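Local coordinates for protein aminoglycoside N(3)-acetyltransferase III (Serratia marcescens, PDB 7LAO) that transfers an acetyl group from acetyl-CoA to the 3-amino group of 2-deoxystreptamine aminoglycosides such as gentamicin, giving resistance to them, at residues N4-I9 with V43-R48; H238-V243 with P247-E252. All coordinates share one frame; numbering follows the deposited sequence.

Contact 1 of 2, residues N4-I9 with V43-R48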
ATOM      1  N   ASN A   4     -16.040   5.221  19.499  1.00 42.91           N
ATOM      2  CA  ASN A   4     -16.875   4.593  18.509  1.00 41.09           C
ATOM      3  C   ASN A   4     -16.837   3.066  18.668  1.00 46.48           C
ATOM      4  O   ASN A   4     -16.041   2.502  19.414  1.00 46.91           O
ATOM      5  CB  ASN A   4     -16.407   5.013  17.096  1.00 42.36           C
ATOM      6  CG  ASN A   4     -16.891   6.394  16.749  1.00 50.91           C
ATOM      7  OD1 ASN A   4     -16.111   7.351  16.627  1.00 48.28           O
ATOM      8  ND2 ASN A   4     -18.201   6.525  16.684  1.00 55.02           N
ATOM      9  N   THR A   5     -17.719   2.402  17.948  1.00 51.27           N
ATOM     10  CA  THR A   5     -17.979   0.985  18.110  1.00 54.36           C
ATOM     11  C   THR A   5     -17.720   0.269  16.781  1.00 55.96           C
ATOM     12  O   THR A   5     -17.482   0.891  15.741  1.00 46.91           O
ATOM     13  CB  THR A   5     -19.406   0.766  18.642  1.00 49.36           C
ATOM     14  OG1 THR A   5     -20.384   1.372  17.781  1.00 51.82           O
ATOM     15  CG2 THR A   5     -19.539   1.359  20.040  1.00 50.47           C
ATOM     16  N   ILE A   6     -17.700  -1.061  16.804  1.00 42.80           N
ATOM     17  CA  ILE A   6     -17.593  -1.758  15.529  1.00 39.14           C
ATOM     18  C   ILE A   6     -18.748  -1.365  14.613  1.00 42.31           C
ATOM     19  O   ILE A   6     -18.557  -1.100  13.408  1.00 39.32           O
ATOM     20  CB  ILE A   6     -17.518  -3.279  15.756  1.00 39.38           C
ATOM     21  CG1 ILE A   6     -16.120  -3.650  16.233  1.00 43.30           C
ATOM     22  CG2 ILE A   6     -17.788  -4.011  14.472  1.00 40.65           C
ATOM     23  CD1 ILE A   6     -16.023  -5.082  16.801  1.00 49.15           C
ATOM     24  N   GLU A   7     -19.961  -1.289  15.170  1.00 38.58           N
ATOM     25  CA  GLU A   7     -21.141  -1.057  14.343  1.00 45.28           C
ATOM     26  C   GLU A   7     -21.177   0.365  13.792  1.00 38.36           C
ATOM     27  O   GLU A   7     -21.642   0.585  12.668  1.00 40.54           O
ATOM     28  CB  GLU A   7     -22.414  -1.327  15.141  1.00 52.24           C
ATOM     29  CG  GLU A   7     -22.618  -2.793  15.516  1.00 65.64           C
ATOM     30  CD  GLU A   7     -21.819  -3.200  16.755  1.00 71.43           C
ATOM     31  OE1 GLU A   7     -21.396  -2.298  17.517  1.00 61.93           O
ATOM     32  OE2 GLU A   7     -21.603  -4.424  16.958  1.00 78.63           O
ATOM     33  N   SER A   8     -20.709   1.336  14.569  1.00 39.77           N
ATOM     34  CA  SER A   8     -20.754   2.726  14.110  1.00 43.21           C
ATOM     35  C   SER A   8     -19.722   2.966  13.022  1.00 38.80           C
ATOM     36  O   SER A   8     -20.001   3.662  12.037  1.00 34.33           O
ATOM     37  CB  SER A   8     -20.544   3.685  15.285  1.00 46.29           C
ATOM     38  OG  SER A   8     -19.189   3.803  15.682  1.00 42.99           O
ATOM     39  N   ILE A   9     -18.543   2.353  13.154  1.00 35.15           N
ATOM     40  CA  ILE A   9     -17.541   2.433  12.089  1.00 30.63           C
ATOM     41  C   ILE A   9     -18.019   1.725  10.827  1.00 29.22           C
ATOM     42  O   ILE A   9     -17.789   2.214   9.711  1.00 33.28           O
ATOM     43  CB  ILE A   9     -16.182   1.879  12.555  1.00 30.58           C
ATOM     44  CG1 ILE A   9     -15.663   2.606  13.838  1.00 36.94           C
ATOM     45  CG2 ILE A   9     -15.165   1.906  11.339  1.00 28.59           C
ATOM     46  CD1 ILE A   9     -15.577   4.139  13.715  1.00 34.00           C
ATOM     47  N   VAL A  43     -11.366  -1.938  14.282  1.00 32.27           N
ATOM     48  CA  VAL A  43     -11.417  -1.341  12.958  1.00 31.19           C
ATOM     49  C   VAL A  43     -11.365  -2.432  11.867  1.00 32.70           C
ATOM     50  O   VAL A  43     -12.118  -2.388  10.888  1.00 29.75           O
ATOM     51  CB  VAL A  43     -10.297  -0.302  12.783  1.00 34.88           C
ATOM     52  CG1 VAL A  43     -10.364   0.283  11.366  1.00 28.00           C
ATOM     53  CG2 VAL A  43     -10.397   0.856  13.862  1.00 33.25           C
ATOM     54  N   VAL A  44     -10.529  -3.456  12.048  1.00 32.55           N
ATOM     55  CA  VAL A  44     -10.514  -4.562  11.066  1.00 29.18           C
ATOM     56  C   VAL A  44     -11.880  -5.261  11.009  1.00 27.95           C
ATOM     57  O   VAL A  44     -12.444  -5.492   9.918  1.00 26.67           O
ATOM     58  CB  VAL A  44      -9.370  -5.544  11.390  1.00 37.95           C
ATOM     59  CG1 VAL A  44      -9.443  -6.842  10.484  1.00 42.49           C
ATOM     60  CG2 VAL A  44      -7.999  -4.837  11.208  1.00 32.48           C
ATOM     61  N   SER A  45     -12.458  -5.542  12.179  1.00 32.79           N
ATOM     62  CA  SER A  45     -13.794  -6.125  12.285  1.00 39.13           C
ATOM     63  C   SER A  45     -14.837  -5.281  11.566  1.00 32.46           C
ATOM     64  O   SER A  45     -15.714  -5.813  10.894  1.00 29.50           O
ATOM     65  CB  SER A  45     -14.168  -6.256  13.760  1.00 43.52           C
ATOM     66  OG  SER A  45     -13.154  -6.994  14.408  1.00 40.28           O
ATOM     67  N   ALA A  46     -14.781  -3.966  11.726  1.00 30.98           N
ATOM     68  CA  ALA A  46     -15.752  -3.120  11.035  1.00 32.46           C
ATOM     69  C   ALA A  46     -15.569  -3.187   9.528  1.00 26.93           C
ATOM     70  O   ALA A  46     -16.554  -3.177   8.766  1.00 28.86           O
ATOM     71  CB  ALA A  46     -15.596  -1.668  11.486  1.00 28.86           C
ATOM     72  N   LEU A  47     -14.325  -3.110   9.079  1.00 26.47           N
ATOM     73  CA  LEU A  47     -14.081  -3.222   7.637  1.00 28.56           C
ATOM     74  C   LEU A  47     -14.586  -4.562   7.098  1.00 31.97           C
ATOM     75  O   LEU A  47     -15.114  -4.648   5.971  1.00 26.40           O
ATOM     76  CB  LEU A  47     -12.593  -3.051   7.353  1.00 29.23           C
ATOM     77  CG  LEU A  47     -12.042  -1.639   7.490  1.00 29.27           C
ATOM     78  CD1 LEU A  47     -10.527  -1.703   7.780  1.00 27.92           C
ATOM     79  CD2 LEU A  47     -12.314  -0.840   6.175  1.00 23.01           C
ATOM     80  N   ARG A  48     -14.376  -5.639   7.848  1.00 33.14           N
ATOM     81  CA  ARG A  48     -14.862  -6.943   7.403  1.00 26.03           C
ATOM     82  C   ARG A  48     -16.376  -6.969   7.381  1.00 30.96           C
ATOM     83  O   ARG A  48     -16.984  -7.439   6.408  1.00 28.69           O
ATOM     84  CB  ARG A  48     -14.340  -8.079   8.309  1.00 26.13           C
ATOM     85  CG  ARG A  48     -15.116  -9.378   8.086  1.00 32.92           C
ATOM     86  CD  ARG A  48     -14.908  -9.856   6.650  1.00 30.67           C
ATOM     87  NE  ARG A  48     -13.483  -9.805   6.328  1.00 37.22           N
ATOM     88  CZ  ARG A  48     -12.978 -10.003   5.109  1.00 31.85           C
ATOM     89  NH1 ARG A  48     -13.787 -10.300   4.091  1.00 27.31           N
ATOM     90  NH2 ARG A  48     -11.674  -9.857   4.924  1.00 29.44           N
TER
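I6 and I9, one turn apart near the start of helix 6-16, close around A46 of helix 40-51. The methyl of A46 meets two partners at the same distance: its CB lies 3.6 Å from CG2 of I9 and 3.6 Å from the carbonyl O of I6, so the small side chain lets the backbone of the first turn come close. The CA atoms of I6 and A46 are only 5.0 Å apart. In I9, which points at the other helix, chi2 of -55° folds CD1 away from helix 40-51 and leaves CG2 to touch. I6 points across it: chi2 of 167° extends CD1 over S45, 3.8 Å from S45 CB, while I6 CG2 lies beside the backbone of A46. The hydroxyl of S45 bonds back to A41 O, and its CB meets the isoleucine. Behind I6, the helix opens with a capping box, in which S8 N donates to T5 OG1 (3.2 Å) and T5 N to S8 OG in an almost straight bond of 3.0 Å. N4 ND2 donates a further hydrogen bond to S8 OG, which lies 29° out of the N4 amide plane, and the backbone of N4 bonds to P35 and E37. On its other sides helix 40-51 packs V44 against helix 102-108 and L47 against strand 56-60.

Contact 2 of 2, residues H238-V243 with P247-E252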
ATOM      1  N   HIS A 238     -14.676  10.765  -6.680  1.00 27.82           N
ATOM      2  CA  HIS A 238     -14.408  10.016  -5.460  1.00 25.69           C
ATOM      3  C   HIS A 238     -15.461  10.375  -4.405  1.00 27.08           C
ATOM      4  O   HIS A 238     -16.285  11.253  -4.613  1.00 26.45           O
ATOM      5  CB  HIS A 238     -13.022  10.394  -4.964  1.00 27.17           C
ATOM      6  CG  HIS A 238     -12.986  11.812  -4.510  1.00 28.54           C
ATOM      7  ND1 HIS A 238     -13.059  12.879  -5.395  1.00 26.97           N
ATOM      8  CD2 HIS A 238     -13.023  12.347  -3.264  1.00 31.97           C
ATOM      9  CE1 HIS A 238     -13.100  14.008  -4.707  1.00 30.24           C
ATOM     10  NE2 HIS A 238     -13.081  13.716  -3.410  1.00 26.99           N
ATOM     11  N   ARG A 239     -15.425   9.689  -3.254  1.00 22.09           N
ATOM     12  CA  ARG A 239     -16.317   9.986  -2.136  1.00 31.30           C
ATOM     13  C   ARG A 239     -15.489  10.442  -0.946  1.00 27.71           C
ATOM     14  O   ARG A 239     -14.380   9.932  -0.720  1.00 29.38           O
ATOM     15  CB  ARG A 239     -17.133   8.753  -1.714  1.00 36.50           C
ATOM     16  CG  ARG A 239     -18.056   8.191  -2.801  1.00 33.43           C
ATOM     17  CD  ARG A 239     -19.393   8.959  -2.810  1.00 39.02           C
ATOM     18  NE  ARG A 239     -20.146   8.576  -1.630  1.00 46.49           N
ATOM     19  CZ  ARG A 239     -20.990   7.544  -1.576  1.00 46.18           C
ATOM     20  NH1 ARG A 239     -21.216   6.810  -2.657  1.00 51.18           N
ATOM     21  NH2 ARG A 239     -21.607   7.247  -0.441  1.00 40.82           N
ATOM     22  N   GLU A 240     -16.057  11.347  -0.166  1.00 26.14           N
ATOM     23  CA  GLU A 240     -15.458  11.856   1.071  1.00 28.15           C
ATOM     24  C   GLU A 240     -16.459  11.732   2.197  1.00 28.03           C
ATOM     25  O   GLU A 240     -17.666  11.864   1.982  1.00 27.50           O
ATOM     26  CB  GLU A 240     -15.067  13.380   0.968  1.00 25.67           C
ATOM     27  CG  GLU A 240     -14.085  13.686  -0.204  1.00 38.63           C
ATOM     28  CD  GLU A 240     -13.620  15.125  -0.272  1.00 39.21           C
ATOM     29  OE1 GLU A 240     -13.692  15.844   0.752  1.00 34.41           O
ATOM     30  OE2 GLU A 240     -13.178  15.559  -1.362  1.00 36.35           O
ATOM     31  N   GLY A 241     -15.955  11.549   3.420  1.00 26.07           N
ATOM     32  CA  GLY A 241     -16.826  11.578   4.579  1.00 27.78           C
ATOM     33  C   GLY A 241     -15.999  11.203   5.790  1.00 35.29           C
ATOM     34  O   GLY A 241     -14.815  10.867   5.675  1.00 32.41           O
ATOM     35  N   ILE A 242     -16.662  11.178   6.949  1.00 32.68           N
ATOM     36  CA  ILE A 242     -15.955  10.910   8.196  1.00 31.48           C
ATOM     37  C   ILE A 242     -16.110   9.445   8.532  1.00 31.03           C
ATOM     38  O   ILE A 242     -17.208   8.906   8.432  1.00 36.89           O
ATOM     39  CB  ILE A 242     -16.500  11.769   9.356  1.00 39.28           C
ATOM     40  CG1 ILE A 242     -16.317  13.256   9.055  1.00 56.32           C
ATOM     41  CG2 ILE A 242     -15.811  11.383  10.677  1.00 45.47           C
ATOM     42  CD1 ILE A 242     -14.865  13.612   8.910  1.00 62.86           C
ATOM     43  N   VAL A 243     -15.046   8.820   9.027  1.00 31.94           N
ATOM     44  CA  VAL A 243     -15.122   7.467   9.563  1.00 31.84           C
ATOM     45  C   VAL A 243     -14.515   7.516  10.949  1.00 34.56           C
ATOM     46  O   VAL A 243     -13.323   7.787  11.084  1.00 36.27           O
ATOM     47  CB  VAL A 243     -14.398   6.444   8.668  1.00 30.11           C
ATOM     48  CG1 VAL A 243     -14.548   5.066   9.309  1.00 31.32           C
ATOM     49  CG2 VAL A 243     -14.957   6.514   7.228  1.00 27.89           C
ATOM     50  N   PRO A 247     -11.348  12.403   8.693  1.00 37.73           N
ATOM     51  CA  PRO A 247     -11.681  12.698   7.282  1.00 37.30           C
ATOM     52  C   PRO A 247     -11.192  11.577   6.372  1.00 43.17           C
ATOM     53  O   PRO A 247     -10.039  11.137   6.464  1.00 39.32           O
ATOM     54  CB  PRO A 247     -10.924  13.990   6.985  1.00 34.45           C
ATOM     55  CG  PRO A 247      -9.879  14.087   8.056  1.00 48.95           C
ATOM     56  CD  PRO A 247     -10.496  13.451   9.283  1.00 45.15           C
ATOM     57  N   SER A 248     -12.060  11.117   5.492  1.00 27.39           N
ATOM     58  CA  SER A 248     -11.739   9.887   4.785  1.00 25.61           C
ATOM     59  C   SER A 248     -12.107  10.009   3.313  1.00 24.81           C
ATOM     60  O   SER A 248     -12.958  10.827   2.938  1.00 27.05           O
ATOM     61  CB  SER A 248     -12.421   8.670   5.434  1.00 25.77           C
ATOM     62  OG  SER A 248     -11.851   8.401   6.718  1.00 29.70           O
ATOM     63  N   TYR A 249     -11.424   9.208   2.484  1.00 24.88           N
ATOM     64  CA  TYR A 249     -11.623   9.198   1.030  1.00 31.56           C
ATOM     65  C   TYR A 249     -11.824   7.772   0.554  1.00 28.32           C
ATOM     66  O   TYR A 249     -11.190   6.831   1.068  1.00 22.75           O
ATOM     67  CB  TYR A 249     -10.424   9.733   0.257  1.00 26.13           C
ATOM     68  CG  TYR A 249     -10.085  11.178   0.496  1.00 25.35           C
ATOM     69  CD1 TYR A 249      -9.451  11.584   1.673  1.00 26.82           C
ATOM     70  CD2 TYR A 249     -10.378  12.144  -0.485  1.00 28.23           C
ATOM     71  CE1 TYR A 249      -9.124  12.924   1.881  1.00 38.14           C
ATOM     72  CE2 TYR A 249     -10.050  13.469  -0.280  1.00 29.30           C
ATOM     73  CZ  TYR A 249      -9.427  13.863   0.885  1.00 34.85           C
ATOM     74  OH  TYR A 249      -9.117  15.177   1.087  1.00 42.95           O
ATOM     75  N   LEU A 250     -12.678   7.611  -0.455  1.00 25.48           N
ATOM     76  CA  LEU A 250     -12.791   6.332  -1.141  1.00 20.58           C
ATOM     77  C   LEU A 250     -12.677   6.601  -2.658  1.00 24.10           C
ATOM     78  O   LEU A 250     -13.467   7.377  -3.227  1.00 22.44           O
ATOM     79  CB  LEU A 250     -14.092   5.589  -0.776  1.00 21.01           C
ATOM     80  CG  LEU A 250     -14.281   4.179  -1.406  1.00 21.56           C
ATOM     81  CD1 LEU A 250     -13.269   3.136  -0.941  1.00 21.82           C
ATOM     82  CD2 LEU A 250     -15.733   3.680  -1.210  1.00 28.61           C
ATOM     83  N   PHE A 251     -11.648   6.021  -3.269  1.00 22.46           N
ATOM     84  CA  PHE A 251     -11.305   6.149  -4.698  1.00 24.12           C
ATOM     85  C   PHE A 251     -11.467   4.826  -5.435  1.00 29.31           C
ATOM     86  O   PHE A 251     -11.050   3.763  -4.944  1.00 23.85           O
ATOM     87  CB  PHE A 251      -9.841   6.565  -4.864  1.00 22.14           C
ATOM     88  CG  PHE A 251      -9.473   7.827  -4.206  1.00 27.94           C
ATOM     89  CD1 PHE A 251      -9.873   9.028  -4.753  1.00 25.39           C
ATOM     90  CD2 PHE A 251      -8.664   7.843  -3.062  1.00 28.49           C
ATOM     91  CE1 PHE A 251      -9.519  10.257  -4.185  1.00 29.17           C
ATOM     92  CE2 PHE A 251      -8.301   9.087  -2.466  1.00 30.63           C
ATOM     93  CZ  PHE A 251      -8.714  10.266  -3.027  1.00 33.52           C
ATOM     94  N   GLU A 252     -11.980   4.891  -6.671  1.00 26.53           N
ATOM     95  CA  GLU A 252     -12.011   3.732  -7.562  1.00 23.28           C
ATOM     96  C   GLU A 252     -10.631   3.548  -8.169  1.00 24.35           C
ATOM     97  O   GLU A 252     -10.120   4.472  -8.838  1.00 27.40           O
ATOM     98  CB  GLU A 252     -13.051   3.936  -8.661  1.00 33.08           C
ATOM     99  CG  GLU A 252     -13.366   2.723  -9.432  1.00 50.47           C
ATOM    100  CD  GLU A 252     -13.573   3.002 -10.916  1.00 57.05           C
ATOM    101  OE1 GLU A 252     -12.793   2.471 -11.744  1.00 55.71           O
ATOM    102  OE2 GLU A 252     -14.515   3.762 -11.244  1.00 62.96           O
TER
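H238 lies alongside F251 and Y249 in an aromatic cluster. From CB, which sits 3.4 Å from F251 CD1 and 3.5 Å from the carbonyl O of L250, the imidazole leaves between its own backbone N and carbonyl carbon (chi1 67°). Its CG lies 3.8 Å from F251 CE1, and CD2 comes within 3.8 Å of CD2 of Y249, at the edge of the phenol ring. The two rings are inclined by 28° and offset, with little overlap. At the tip, NE2 donates a straight bond to OE2 of E240 (2.8 Å), in the imidazole plane and on the anti lone pair of the carboxylate; this bond probably fixes the ring's rotation. The strands form an antiparallel beta hairpin at the edge of the seven-stranded mixed sheet, strand 239-243 being outermost and strand 246-252 bonded onward to strand 157-161. R239 and L250 exchange two backbone bonds; G241 N donates to S248 O, while the return bond from S248 N to G241 O is weak. E240 runs beside Y249, its OE2 3.9 Å from Y249 CE2, with the carboxylate turned 41° from the ring. Toward the turn, I242 CD1 meets P247, and V243 CG2 lies 3.7 Å from S248 OG, which bonds to A246 O.

In the fold
Contact 1 sets helix 6-16 against helix 40-51; contact 2 pairs the two strands of a hairpin. Between the helices the fit is small and apolar around buried I9 and A46, with no backbone pairing between the segments; a polar link comes from T10 OG1, one residue beyond I9, which bonds to I6 O and weakly to A46 O. In the hairpin, backbone bonds tie the strands, and the aromatic cluster lies on the side of the sheet carrying E240 and Y249. There E240, I242 and P247 are exposed, while V243, S248, L250 and F251 are buried. The centres are about 16 Å apart: V243 CG1 meets I9 CG2 at 3.8 Å and V243 packs on L13, so helix 6-16 covers this end of the outermost strand.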